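Local atomic coordinates of NOVW (Streptomyces niveus, PDB entry 2C0Z), a protein that catalyses the 3-epimerisation of a dTDP-4-keto-6-deoxy sugar, acting together with the methyltransferase NovU in the biosynthesis of the antibiotic novobiocin. Residues 19-25 against 117-123; 72-76 against 191-197; 86-90 against 136-140; 93-98 against 122-127; 105-109 against 162-166. All coordinates share one frame; numbering follows the deposited sequence. Where two conformers were deposited one is given.

Interaction 1 of 5, residues 19-25 against 117-123; sequences GVWEITP and RRAVYLS. With EDO (1,2-ethanediol), chain E; EDO (1,2-ethanediol), chain C; EDO (1,2-ethanediol), chain D.
The indole of Trp21 overlaps Tyr121 at one corner, its CD1 at the edge of the tyrosine ring, 4.1 Å from Tyr121 CD2. The two residues form an antiparallel hydrogen-bonded pair, joined by Trp21 N to Tyr121 O and by Tyr121 N to Trp21 O at 2.9 Å. Ile23 and Ala119 make the next such pair and point to the same face, where Ile23 CD1 packs 3.9 Å from Tyr121 CB. On the face of Val20, Glu22 and Val120, the valines meet through their CG1 methyls. Glu22 stretches out fully, with CG anti to the backbone N (chi1 179°), and its OE2 forms a salt bridge with Arg118 NH1 at 3.2 Å. The nitrogen comes from above the carboxylate plane, whereas OE2 lies near the guanidinium plane; Thr24 OG1 sits over a face of that guanidinium. At the far end Ser123 OG, in one of its two conformers, donates to Gly19 O at 2.6 Å, and Ser123 N does so weakly. Ethanediol molecules, probably from the crystallisation liquor, bind Arg118 and the Gly19 end. Strand 119-122 also pairs with strand 81-87; the ladder belongs to one of the two antiparallel sheets of this RmlC-like cupin.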
# COMPACT_ATOMS: atom_id res chain seq x y z
N GLY A 19 9.32 11.20 -16.76
CA GLY A 19 9.33 10.99 -15.33
C GLY A 19 8.08 10.35 -14.77
O GLY A 19 8.00 10.10 -13.54
N VAL A 20 7.12 10.05 -15.63
CA VAL A 20 5.85 9.43 -15.22
C VAL A 20 5.72 8.08 -15.92
O VAL A 20 5.93 7.99 -17.12
CB VAL A 20 4.60 10.28 -15.52
CG1 VAL A 20 3.34 9.57 -15.03
CG2 VAL A 20 4.72 11.63 -14.86
N TRP A 21 5.42 7.05 -15.14
CA TRP A 21 5.29 5.66 -15.64
C TRP A 21 3.99 5.05 -15.15
O TRP A 21 3.51 5.36 -14.05
CB TRP A 21 6.41 4.77 -15.10
CG TRP A 21 7.80 5.11 -15.56
CD1 TRP A 21 8.55 6.19 -15.20
CD2 TRP A 21 8.61 4.35 -16.48
NE1 TRP A 21 9.78 6.14 -15.82
CE2 TRP A 21 9.84 5.03 -16.62
CE3 TRP A 21 8.43 3.17 -17.19
CZ2 TRP A 21 10.87 4.58 -17.43
CZ3 TRP A 21 9.47 2.71 -18.02
CH2 TRP A 21 10.67 3.42 -18.13
N GLU A 22 3.46 4.15 -15.97
CA GLU A 22 2.31 3.31 -15.61
C GLU A 22 2.83 1.90 -15.35
O GLU A 22 3.56 1.34 -16.17
CB GLU A 22 1.23 3.31 -16.68
CG GLU A 22 0.05 2.42 -16.30
CD GLU A 22 -1.13 2.54 -17.24
OE1 GLU A 22 -1.06 3.22 -18.27
OE2 GLU A 22 -2.16 1.91 -16.94
N ILE A 23 2.48 1.35 -14.20
CA ILE A 23 2.83 -0.01 -13.83
C ILE A 23 1.61 -0.91 -13.90
O ILE A 23 0.58 -0.64 -13.29
CB ILE A 23 3.43 -0.02 -12.42
CG1 ILE A 23 4.69 0.90 -12.36
CG2 ILE A 23 3.81 -1.44 -12.06
CD1 ILE A 23 4.41 2.33 -11.89
N THR A 24 1.74 -1.98 -14.69
CA THR A 24 0.79 -3.07 -14.73
C THR A 24 1.27 -4.10 -13.71
O THR A 24 2.44 -4.47 -13.72
CB THR A 24 0.80 -3.67 -16.14
OG1 THR A 24 0.38 -2.67 -17.09
CG2 THR A 24 -0.14 -4.82 -16.26
N PRO A 25 0.42 -4.55 -12.80
CA PRO A 25 0.87 -5.49 -11.77
C PRO A 25 1.09 -6.90 -12.33
O PRO A 25 0.61 -7.22 -13.42
CB PRO A 25 -0.29 -5.50 -10.78
CG PRO A 25 -1.49 -5.26 -11.65
CD PRO A 25 -1.01 -4.25 -12.66
N ARG A 117 -6.04 -2.67 -11.56
CA ARG A 117 -5.10 -2.47 -10.47
C ARG A 117 -3.71 -1.97 -10.90
O ARG A 117 -2.66 -2.37 -10.35
CB ARG A 117 -5.01 -3.75 -9.64
CG ARG A 117 -6.31 -4.10 -8.96
CD ARG A 117 -6.17 -5.18 -7.89
NE ARG A 117 -7.44 -5.59 -7.26
CZ ARG A 117 -7.96 -5.02 -6.19
NH1 ARG A 117 -7.35 -4.05 -5.54
NH2 ARG A 117 -9.13 -5.48 -5.73
N ARG A 118 -3.73 -1.05 -11.87
CA ARG A 118 -2.53 -0.36 -12.30
C ARG A 118 -2.06 0.62 -11.22
O ARG A 118 -2.81 0.98 -10.30
CB ARG A 118 -2.76 0.36 -13.63
CG ARG A 118 -3.37 -0.54 -14.70
CD ARG A 118 -2.38 -1.19 -15.49
NE ARG A 118 -2.87 -2.21 -16.44
CZ ARG A 118 -2.89 -2.06 -17.74
NH1 ARG A 118 -2.51 -0.92 -18.32
NH2 ARG A 118 -3.32 -3.06 -18.49
N ALA A 119 -0.81 1.03 -11.34
CA ALA A 119 -0.22 2.05 -10.50
C ALA A 119 0.43 3.10 -11.42
O ALA A 119 0.80 2.79 -12.55
CB ALA A 119 0.80 1.45 -9.55
N VAL A 120 0.56 4.31 -10.89
CA VAL A 120 1.28 5.36 -11.57
C VAL A 120 2.38 5.85 -10.67
O VAL A 120 2.15 6.11 -9.49
CB VAL A 120 0.34 6.52 -11.98
CG1 VAL A 120 1.12 7.72 -12.46
CG2 VAL A 120 -0.61 6.10 -13.07
N TYR A 121 3.59 5.97 -11.23
CA TYR A 121 4.72 6.58 -10.57
C TYR A 121 4.94 7.95 -11.18
O TYR A 121 4.99 8.11 -12.39
CB TYR A 121 5.98 5.74 -10.73
CG TYR A 121 7.22 6.46 -10.28
CD1 TYR A 121 7.48 6.65 -8.93
CD2 TYR A 121 8.14 6.98 -11.20
CE1 TYR A 121 8.60 7.32 -8.49
CE2 TYR A 121 9.26 7.66 -10.75
CZ TYR A 121 9.47 7.83 -9.40
OH TYR A 121 10.61 8.48 -8.93
N LEU A 122 5.05 8.94 -10.32
CA LEU A 122 5.35 10.30 -10.75
C LEU A 122 6.53 10.86 -10.01
O LEU A 122 6.64 10.75 -8.80
CB LEU A 122 4.15 11.22 -10.63
CG LEU A 122 3.40 11.28 -9.33
CD1 LEU A 122 2.82 12.66 -9.10
CD2 LEU A 122 2.27 10.25 -9.31
N SER A 123 7.44 11.43 -10.79
CA SER A 123 8.68 11.97 -10.28
C SER A 123 8.49 13.37 -9.67
O SER A 123 7.41 13.95 -9.67
CB SER A 123 9.69 12.10 -11.44
OG SER A 123 10.02 10.86 -12.02
C1 EDO E . 10.50 8.05 -19.05
O1 EDO E . 10.92 9.35 -18.68
C2 EDO E . 9.24 7.84 -18.22
O2 EDO E . 8.25 8.79 -18.52
C1 EDO C . -3.59 -6.07 -14.97
O1 EDO C . -3.54 -4.66 -15.03
C2 EDO C . -4.40 -6.54 -16.16
O2 EDO C . -3.92 -5.92 -17.35
C1 EDO D . -11.08 -8.26 -8.22
O1 EDO D . -9.98 -7.72 -7.48
C2 EDO D . -11.77 -7.25 -9.14
O2 EDO D . -12.30 -6.18 -8.36

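Interaction 2 of 5, residues 72-76 against 191-197; sequences FVDVP and LLPTYAT
The end of strand 67-73 and the loop after it run past the 191-197 segment without pairing, and the nearest CA atoms, those of Val75 and Pro193, are 5.7 Å apart. Phe72 carries the buried part of the contact. Its CG lies between the backbone N and the carbonyl carbon (chi1 68°), a rotamer that directs the ring at the loop. There CE2 of Phe72 packs 3.9 Å from Pro193 CD, and its CZ is 4.0 Å from Leu192 CD2, the leucine crossing it at about a right angle. Leu191 O lies at the edge of the same ring, near its plane. Further along, Val75 divides its branches: CG2 meets Pro193 CB at 4.1 Å, while CG1 slides past the methyl CG2 of Thr197. Thr194, at the N-cap of helix 195-198, takes a weak bond from Thr197 N on its OG1.

Polar links between the segments go through water. Two waters each donate to both Asp74 OD1 and Leu191 O, the latter at 2.7 Å in each case, and a third donates to Val75 O while accepting from Thr194 N at 3.0 Å. Asp74 OD1 is also hydrogen-bonded to His153. Direct contact between these two segments is therefore mainly apolar, centred on Phe72 and Pro193, with solvent bridging the polar atoms; backbone bonds of Pro193 and Tyr195 with Val99 tie the tail nearby.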
# COMPACT_ATOMS: atom_id res chain seq x y z
N PHE A 72 1.44 19.27 -5.39
CA PHE A 72 2.84 19.00 -5.65
C PHE A 72 3.68 19.44 -4.48
O PHE A 72 3.21 20.16 -3.59
CB PHE A 72 3.34 19.68 -6.94
CG PHE A 72 3.40 21.18 -6.86
CD1 PHE A 72 2.25 21.93 -7.00
CD2 PHE A 72 4.59 21.83 -6.60
CE1 PHE A 72 2.27 23.30 -6.93
CE2 PHE A 72 4.62 23.22 -6.52
CZ PHE A 72 3.43 23.94 -6.68
N VAL A 73 4.94 19.02 -4.52
CA VAL A 73 5.93 19.39 -3.52
C VAL A 73 7.07 20.19 -4.18
O VAL A 73 7.57 19.83 -5.25
CB VAL A 73 6.46 18.13 -2.79
CG1 VAL A 73 7.60 18.49 -1.88
CG2 VAL A 73 5.31 17.45 -2.01
N ASP A 74 7.47 21.28 -3.53
CA ASP A 74 8.57 22.10 -4.01
C ASP A 74 9.81 21.28 -4.29
O ASP A 74 10.10 20.31 -3.58
CB ASP A 74 8.94 23.16 -2.96
CG ASP A 74 7.83 24.13 -2.68
OD1 ASP A 74 6.87 24.20 -3.47
OD2 ASP A 74 7.78 24.84 -1.65
N VAL A 75 10.56 21.68 -5.32
CA VAL A 75 11.83 21.06 -5.67
C VAL A 75 12.95 22.12 -5.60
O VAL A 75 12.88 23.09 -6.33
CB VAL A 75 11.81 20.45 -7.08
CG1 VAL A 75 13.02 19.57 -7.33
CG2 VAL A 75 10.46 19.65 -7.31
N PRO A 76 13.95 21.96 -4.75
CA PRO A 76 14.09 20.87 -3.77
C PRO A 76 13.11 21.02 -2.60
O PRO A 76 12.56 22.09 -2.35
CB PRO A 76 15.54 21.02 -3.27
CG PRO A 76 16.14 22.05 -4.12
CD PRO A 76 15.07 22.92 -4.65
N LEU A 191 6.33 30.13 -8.06
CA LEU A 191 6.00 29.07 -7.11
C LEU A 191 6.15 27.67 -7.72
O LEU A 191 6.08 26.66 -7.02
CB LEU A 191 4.57 29.28 -6.60
CG LEU A 191 4.45 30.64 -5.91
CD1 LEU A 191 3.03 30.88 -5.51
CD2 LEU A 191 5.36 30.71 -4.65
N LEU A 192 6.39 27.59 -9.02
CA LEU A 192 6.45 26.28 -9.67
C LEU A 192 7.86 25.75 -9.75
O LEU A 192 8.81 26.52 -9.83
CB LEU A 192 5.83 26.35 -11.06
CG LEU A 192 4.34 26.71 -11.11
CD1 LEU A 192 3.85 26.67 -12.53
CD2 LEU A 192 3.51 25.74 -10.24
N PRO A 193 7.99 24.42 -9.78
CA PRO A 193 9.26 23.77 -9.99
C PRO A 193 9.85 24.12 -11.37
O PRO A 193 9.08 24.38 -12.27
CB PRO A 193 8.89 22.28 -9.96
CG PRO A 193 7.57 22.20 -9.34
CD PRO A 193 6.88 23.45 -9.69
N THR A 194 11.18 24.10 -11.52
CA THR A 194 11.80 24.26 -12.82
C THR A 194 12.29 22.91 -13.34
O THR A 194 12.78 22.08 -12.59
CB THR A 194 12.93 25.32 -12.80
OG1 THR A 194 14.13 24.76 -12.26
CG2 THR A 194 12.56 26.49 -11.91
N TYR A 195 12.11 22.69 -14.63
CA TYR A 195 12.51 21.43 -15.24
C TYR A 195 14.00 21.15 -15.06
O TYR A 195 14.36 20.02 -14.71
CB TYR A 195 12.12 21.49 -16.71
CG TYR A 195 12.48 20.31 -17.55
CD1 TYR A 195 11.95 19.03 -17.30
CD2 TYR A 195 13.32 20.46 -18.64
CE1 TYR A 195 12.28 17.96 -18.08
CE2 TYR A 195 13.64 19.39 -19.43
CZ TYR A 195 13.14 18.15 -19.16
OH TYR A 195 13.50 17.11 -19.97
N ALA A 196 14.85 22.15 -15.21
CA ALA A 196 16.30 21.94 -15.04
C ALA A 196 16.63 21.39 -13.64
O ALA A 196 17.47 20.49 -13.50
CB ALA A 196 17.06 23.24 -15.27
N THR A 197 15.96 21.94 -12.63
CA THR A 197 16.15 21.55 -11.24
C THR A 197 15.66 20.13 -11.02
O THR A 197 16.30 19.34 -10.34
CB THR A 197 15.40 22.53 -10.31
OG1 THR A 197 15.94 23.84 -10.45
CG2 THR A 197 15.61 22.22 -8.83
O HOH W 1 5.41 26.53 -4.41
O HOH W 2 7.77 24.63 -6.35
O HOH W 3 12.66 23.87 -8.93

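Interaction 3 of 5, residues 86-90 against 136-140; sequences VRGAV and EATLC
A classic beta bulge lies where strand 81-87 turns a corner into strand 89-96: Val86 and Arg87 both face Thr138 of strand 136-143. Two backbone bonds define it. Val86 N donates to Thr138 O at 2.9 Å, and Thr138 N returns a nearly straight bond to Arg87 O at 2.9 Å (angle at hydrogen 170°). Ala137 CA adds a CH contact to the same oxygen. Gly88 follows with a positive phi of 84° where the chain turns the corner, its CA close beside Ala137 CA.

Val86 spreads its two methyls over neighbouring side chains on one face of the partner strand: CG2 packs 3.7 Å from Thr138 CG2, and CG1 meets Cys140 CB. Beyond the corner Val90 reaches back, its CG1 3.5 Å from Ala137 CB and its CG2 tip to tip with Leu139 CD2 at 3.8 Å. Leu139 in turn packs beside Phe130 of strand 126-132.

The extended Arg87 chain, with CG anti to the backbone N, passes obliquely over Thr138, its CB and CD near OG1, and a water at the guanidinium edge links Arg87 NH1 to Thr138 OG1. The same NH1 forms a salt bridge with Asp114 of the second subunit. Val90, Ala137 and Leu139 thus fill the space between the sheets, while the side with Val86, Thr138, Cys140 and Arg87 faces the second subunit, making that interface part aliphatic, part charged and hydrated.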
# COMPACT_ATOMS: atom_id res chain seq x y z
N VAL A 86 -7.02 0.83 -4.65
CA VAL A 86 -7.20 -0.50 -4.03
C VAL A 86 -8.67 -0.87 -3.87
O VAL A 86 -8.99 -2.03 -3.58
CB VAL A 86 -6.46 -0.63 -2.71
CG1 VAL A 86 -4.94 -0.51 -2.91
CG2 VAL A 86 -6.97 0.35 -1.69
N ARG A 87 -9.57 0.08 -4.05
CA ARG A 87 -11.00 -0.18 -4.00
C ARG A 87 -11.71 0.87 -4.82
O ARG A 87 -11.44 2.06 -4.66
CB ARG A 87 -11.50 -0.13 -2.57
CG ARG A 87 -12.99 -0.34 -2.35
CD ARG A 87 -13.32 0.06 -0.94
NE ARG A 87 -14.56 -0.43 -0.40
CZ ARG A 87 -14.83 -0.52 0.92
NH1 ARG A 87 -13.93 -0.15 1.92
NH2 ARG A 87 -16.02 -1.01 1.26
N GLY A 88 -12.61 0.45 -5.67
CA GLY A 88 -13.34 1.38 -6.49
C GLY A 88 -12.59 1.76 -7.75
O GLY A 88 -11.84 0.96 -8.32
N ALA A 89 -12.84 2.98 -8.20
CA ALA A 89 -12.24 3.48 -9.42
C ALA A 89 -12.05 4.98 -9.35
O ALA A 89 -12.91 5.70 -8.86
CB ALA A 89 -13.11 3.12 -10.66
N VAL A 90 -10.92 5.44 -9.88
CA VAL A 90 -10.65 6.88 -9.96
C VAL A 90 -10.12 7.22 -11.34
O VAL A 90 -9.54 6.38 -12.03
CB VAL A 90 -9.67 7.46 -8.91
CG1 VAL A 90 -10.07 7.06 -7.49
CG2 VAL A 90 -8.21 7.14 -9.24
N GLU A 136 -17.63 5.41 -3.85
CA GLU A 136 -16.46 5.77 -3.03
C GLU A 136 -15.26 5.08 -3.63
O GLU A 136 -15.43 4.03 -4.23
CB GLU A 136 -16.61 5.32 -1.59
CG GLU A 136 -17.82 5.96 -0.88
CD GLU A 136 -17.73 5.95 0.65
OE1 GLU A 136 -16.95 5.14 1.22
OE2 GLU A 136 -18.48 6.76 1.29
N ALA A 137 -14.06 5.63 -3.41
CA ALA A 137 -12.81 5.06 -3.97
C ALA A 137 -11.66 5.24 -2.99
O ALA A 137 -11.56 6.27 -2.35
CB ALA A 137 -12.47 5.75 -5.27
N THR A 138 -10.79 4.23 -2.90
CA THR A 138 -9.67 4.26 -1.99
C THR A 138 -8.35 4.19 -2.75
O THR A 138 -8.11 3.24 -3.50
CB THR A 138 -9.76 3.02 -1.06
OG1 THR A 138 -11.04 3.00 -0.39
CG2 THR A 138 -8.69 3.08 0.03
N LEU A 139 -7.52 5.21 -2.58
CA LEU A 139 -6.19 5.28 -3.16
C LEU A 139 -5.17 4.96 -2.09
O LEU A 139 -5.34 5.33 -0.93
CB LEU A 139 -5.91 6.67 -3.73
CG LEU A 139 -6.74 7.04 -4.92
CD1 LEU A 139 -6.25 8.38 -5.41
CD2 LEU A 139 -6.64 5.99 -5.98
N CYS A 140 -4.11 4.24 -2.48
CA CYS A 140 -2.96 3.99 -1.65
C CYS A 140 -1.75 4.62 -2.32
O CYS A 140 -1.57 4.48 -3.54
CB CYS A 140 -2.77 2.49 -1.49
SG CYS A 140 -1.42 2.04 -0.39
O HOH W 4 -11.34 1.20 1.65

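Interaction 4 of 5, residues 93-98 against 122-127; sequences VVVDLR and LSEGIG
Arg98 lies across Ile126 while gripping Asp96 side-on with two nitrogens, NE to OD1 at 2.8 Å and NH2 to OD2 at 2.9 Å. Both meet the carboxylate from above its plane. OD1 of Asp96 also accepts from the backbone Arg98 N, on the opposite face of that plane, which makes an Asx turn. Thr103 OG1 and Ser101 OG are also hydrogen-bonded to OD2, so the buried carboxylate has several partners and probably stays ionised. A water connects Arg98 NH1 to Glu124 O.

The bend of Arg98 at chi3 (-64°) lays the guanidinium flat over Ile126 CD1, which sits 3.5 Å above its plane and over its centre. Backbone bonds join the strands: Gly127 N to Val95 O at 2.8 Å, and Val95 N to Gly127 O. Around them, Ile126 CG2 packs 3.9 Å from Val94 CB, Leu97 CD1 lies 3.8 Å from Gly127 CA, and Val94 CG1 touches Leu122 CD2.

Gly125 has the positive phi required in the type II turn of Ser123 to Ile126. This turn carries the chain from strand 119-122 of one sheet into strand 126-132 of the other, a crossing that belongs to the cupin beta-sandwich.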
# COMPACT_ATOMS: atom_id res chain seq x y z
N VAL A 93 -4.95 11.86 -12.46
CA VAL A 93 -4.34 12.86 -13.36
C VAL A 93 -2.99 13.30 -12.87
O VAL A 93 -2.79 13.66 -11.69
CB VAL A 93 -5.28 14.08 -13.51
CG1 VAL A 93 -4.67 15.20 -14.34
CG2 VAL A 93 -6.57 13.64 -14.13
N VAL A 94 -2.03 13.26 -13.79
CA VAL A 94 -0.72 13.84 -13.55
C VAL A 94 -0.59 15.10 -14.40
O VAL A 94 -1.11 15.19 -15.53
CB VAL A 94 0.44 12.86 -13.83
CG1 VAL A 94 0.45 11.71 -12.83
CG2 VAL A 94 0.36 12.30 -15.24
N VAL A 95 0.11 16.09 -13.85
CA VAL A 95 0.24 17.40 -14.50
C VAL A 95 1.69 17.80 -14.46
O VAL A 95 2.31 17.77 -13.40
CB VAL A 95 -0.58 18.45 -13.77
CG1 VAL A 95 -0.43 19.84 -14.49
CG2 VAL A 95 -2.03 17.99 -13.67
N ASP A 96 2.26 18.11 -15.61
CA ASP A 96 3.64 18.57 -15.63
C ASP A 96 3.73 20.02 -15.24
O ASP A 96 3.38 20.88 -16.03
CB ASP A 96 4.25 18.35 -17.00
CG ASP A 96 5.75 18.45 -17.01
OD1 ASP A 96 6.36 19.01 -16.06
OD2 ASP A 96 6.41 17.96 -17.96
N LEU A 97 4.24 20.29 -14.02
CA LEU A 97 4.33 21.65 -13.48
C LEU A 97 5.74 22.22 -13.61
O LEU A 97 6.03 23.28 -13.06
CB LEU A 97 3.88 21.63 -12.01
CG LEU A 97 2.42 21.24 -11.79
CD1 LEU A 97 2.16 21.14 -10.29
CD2 LEU A 97 1.47 22.23 -12.44
N ARG A 98 6.61 21.52 -14.33
CA ARG A 98 8.04 21.86 -14.39
C ARG A 98 8.27 22.89 -15.50
O ARG A 98 8.25 22.57 -16.68
CB ARG A 98 8.87 20.64 -14.64
CG ARG A 98 8.65 19.54 -13.59
CD ARG A 98 9.29 18.25 -13.94
NE ARG A 98 8.69 17.69 -15.15
CZ ARG A 98 8.99 16.50 -15.69
NH1 ARG A 98 9.89 15.69 -15.14
NH2 ARG A 98 8.37 16.11 -16.78
N LEU A 122 5.05 8.94 -10.32
CA LEU A 122 5.35 10.30 -10.75
C LEU A 122 6.53 10.86 -10.01
O LEU A 122 6.64 10.75 -8.80
CB LEU A 122 4.15 11.22 -10.63
CG LEU A 122 3.40 11.28 -9.33
CD1 LEU A 122 2.82 12.66 -9.10
CD2 LEU A 122 2.27 10.25 -9.31
N SER A 123 7.44 11.43 -10.79
CA SER A 123 8.68 11.97 -10.28
C SER A 123 8.49 13.37 -9.67
O SER A 123 7.41 13.95 -9.67
CB SER A 123 9.69 12.10 -11.44
OG SER A 123 10.02 10.86 -12.02
N GLU A 124 9.59 13.93 -9.19
CA GLU A 124 9.58 15.25 -8.58
C GLU A 124 9.13 16.32 -9.56
O GLU A 124 9.40 16.26 -10.77
CB GLU A 124 10.98 15.58 -8.04
CG GLU A 124 11.54 14.61 -7.02
CD GLU A 124 12.13 13.28 -7.54
OE1 GLU A 124 12.11 12.93 -8.77
OE2 GLU A 124 12.61 12.52 -6.66
N GLY A 125 8.39 17.27 -9.04
CA GLY A 125 7.90 18.40 -9.83
C GLY A 125 6.60 18.15 -10.58
O GLY A 125 6.09 19.05 -11.24
N ILE A 126 6.09 16.92 -10.50
CA ILE A 126 4.85 16.52 -11.15
C ILE A 126 3.72 16.70 -10.19
O ILE A 126 3.80 16.34 -9.01
CB ILE A 126 4.92 15.05 -11.66
CG1 ILE A 126 6.11 14.87 -12.61
CG2 ILE A 126 3.62 14.64 -12.32
CD1 ILE A 126 6.03 15.75 -13.81
N GLY A 127 2.64 17.31 -10.66
CA GLY A 127 1.45 17.48 -9.87
C GLY A 127 0.49 16.31 -10.01
O GLY A 127 0.49 15.60 -11.01
O HOH W 5 10.94 15.08 -12.52

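Interaction 5 of 5, residues 105-109 against 162-166; sequences GCWEG and LAIDW
Trp107 is the centre of this contact, and Ile164 covers one face of its indole. CG1 of Ile164 stands 3.6 Å from the centroid of the Trp107 five-membered ring and only 3° off the ring normal, a CH-pi contact almost directly above that ring. At the edge, near the ring plane, Trp107 NE1 reaches Leu162 O at 2.9 Å, but the bond is bent and this hydrogen bond is weak. The CZ2-CH2 edge of the six-membered ring meets Asp165: OD2 lies in the ring plane, 3.5 Å from Trp107 CZ2, with the carboxylate turned 67° from the indole.

Leu162 adds a second point of contact, bringing CD2 to 3.4 Å from Gly105 O. Water also lies between the two segments. The oxygen of one molecule is 2.8 Å from Ala163 O and accepts weakly from Trp107 NE1, while that of another lies 2.7 Å from Gly105 O.

The next shell explains how these groups are placed. Trp107 takes a chi1 of 67°, setting CG between its backbone N and carbonyl carbon, and this carries the indole over toward the loop. The indole also packs on Phe91 and Val93 of strand 89-96. On the loop side, Ile164 CG2 sits over the centre of the Trp166 ring, 3.4 Å above its plane, while Trp166 NE1 is tied to Pro157 O; Asp165 is the centre of an inverse gamma turn that shapes the chain between them. Ile164 also packs on Ile70. The arrangement is a loop packed over the face of strands 89-96 and 67-73 of a cupin sheet, with the indole of neighbouring strand 107-113, outermost in this chain, tucked against it.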
# COMPACT_ATOMS: atom_id res chain seq x y z
N GLY A 105 2.54 22.21 -18.45
CA GLY A 105 1.13 22.54 -18.59
C GLY A 105 0.28 21.52 -19.31
O GLY A 105 -0.88 21.81 -19.68
N CYS A 106 0.86 20.35 -19.55
CA CYS A 106 0.13 19.22 -20.09
C CYS A 106 -0.29 18.32 -18.94
O CYS A 106 0.32 18.30 -17.87
CB CYS A 106 1.00 18.40 -21.04
SG CYS A 106 1.59 19.36 -22.45
N TRP A 107 -1.35 17.57 -19.21
CA TRP A 107 -1.79 16.55 -18.25
C TRP A 107 -2.09 15.22 -18.93
O TRP A 107 -2.22 15.12 -20.14
CB TRP A 107 -2.99 17.08 -17.47
CG TRP A 107 -4.23 17.29 -18.26
CD1 TRP A 107 -4.62 18.46 -18.90
CD2 TRP A 107 -5.31 16.35 -18.47
NE1 TRP A 107 -5.83 18.27 -19.51
CE2 TRP A 107 -6.28 17.00 -19.27
CE3 TRP A 107 -5.55 15.03 -18.08
CZ2 TRP A 107 -7.46 16.37 -19.70
CZ3 TRP A 107 -6.74 14.40 -18.51
CH2 TRP A 107 -7.68 15.07 -19.29
N GLU A 108 -2.19 14.19 -18.12
CA GLU A 108 -2.57 12.88 -18.61
C GLU A 108 -3.37 12.18 -17.55
O GLU A 108 -3.00 12.16 -16.39
CB GLU A 108 -1.36 12.04 -19.01
CG GLU A 108 -1.73 10.75 -19.72
CD GLU A 108 -0.57 10.11 -20.46
OE1 GLU A 108 0.51 10.72 -20.60
OE2 GLU A 108 -0.76 8.97 -20.94
N GLY A 109 -4.48 11.60 -17.97
CA GLY A 109 -5.37 10.86 -17.09
C GLY A 109 -5.23 9.37 -17.32
O GLY A 109 -5.05 8.91 -18.45
N LEU A 162 -5.02 24.02 -18.18
CA LEU A 162 -5.09 22.57 -18.12
C LEU A 162 -6.41 22.06 -18.69
O LEU A 162 -6.42 21.11 -19.46
CB LEU A 162 -4.90 22.09 -16.66
CG LEU A 162 -3.62 22.56 -15.96
CD1 LEU A 162 -3.61 22.11 -14.52
CD2 LEU A 162 -2.35 22.05 -16.65
N ALA A 163 -7.52 22.67 -18.27
CA ALA A 163 -8.84 22.32 -18.75
C ALA A 163 -9.08 20.80 -18.67
O ALA A 163 -9.44 20.15 -19.64
CB ALA A 163 -9.06 22.85 -20.18
N ILE A 164 -8.80 20.25 -17.49
CA ILE A 164 -8.87 18.83 -17.28
C ILE A 164 -10.32 18.34 -17.44
O ILE A 164 -11.25 18.94 -16.91
CB ILE A 164 -8.31 18.47 -15.92
CG1 ILE A 164 -6.81 18.81 -15.88
CG2 ILE A 164 -8.56 16.97 -15.63
CD1 ILE A 164 -6.19 18.94 -14.47
N ASP A 165 -10.48 17.23 -18.15
CA ASP A 165 -11.80 16.64 -18.41
C ASP A 165 -12.22 15.70 -17.27
O ASP A 165 -12.27 14.49 -17.44
CB ASP A 165 -11.77 15.86 -19.75
CG ASP A 165 -11.33 16.72 -20.96
OD1 ASP A 165 -11.99 17.77 -21.24
OD2 ASP A 165 -10.35 16.42 -21.69
N TRP A 166 -12.49 16.27 -16.10
CA TRP A 166 -12.94 15.50 -14.94
C TRP A 166 -14.26 14.83 -15.26
O TRP A 166 -15.18 15.51 -15.73
CB TRP A 166 -13.13 16.43 -13.74
CG TRP A 166 -11.89 17.13 -13.30
CD1 TRP A 166 -11.66 18.46 -13.35
CD2 TRP A 166 -10.70 16.54 -12.72
NE1 TRP A 166 -10.40 18.76 -12.86
CE2 TRP A 166 -9.79 17.60 -12.45
CE3 TRP A 166 -10.30 15.23 -12.39
CZ2 TRP A 166 -8.52 17.39 -11.89
CZ3 TRP A 166 -9.03 15.04 -11.81
CH2 TRP A 166 -8.15 16.11 -11.60
O HOH W 6 -3.17 20.75 -20.59
O HOH W 7 -7.78 19.76 -21.82

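Overall arrangement
From the N terminus, 19-25 pairs with 117-123 in interaction 1, closing a loop of 91 residues. Before that loop ends, 72-76 opens interaction 2, which closes only at 191-197, so the two cross; interactions 3, 4 and 5 all fall within the span of interaction 2. Interaction 4 is contained in interaction 3, whereas interaction 5 crosses both, and interaction 1 crosses every other contact. Residues Leu122 and Ser123 belong to interactions 1 and 4, joining the two sheets. Phe72 packs on Leu97, linking interactions 2 and 4, and backbone bonds from Val94 and Asp96 lead on to interaction 5. Interaction 3 lies across the chain's centre from interaction 2, beside the second subunit.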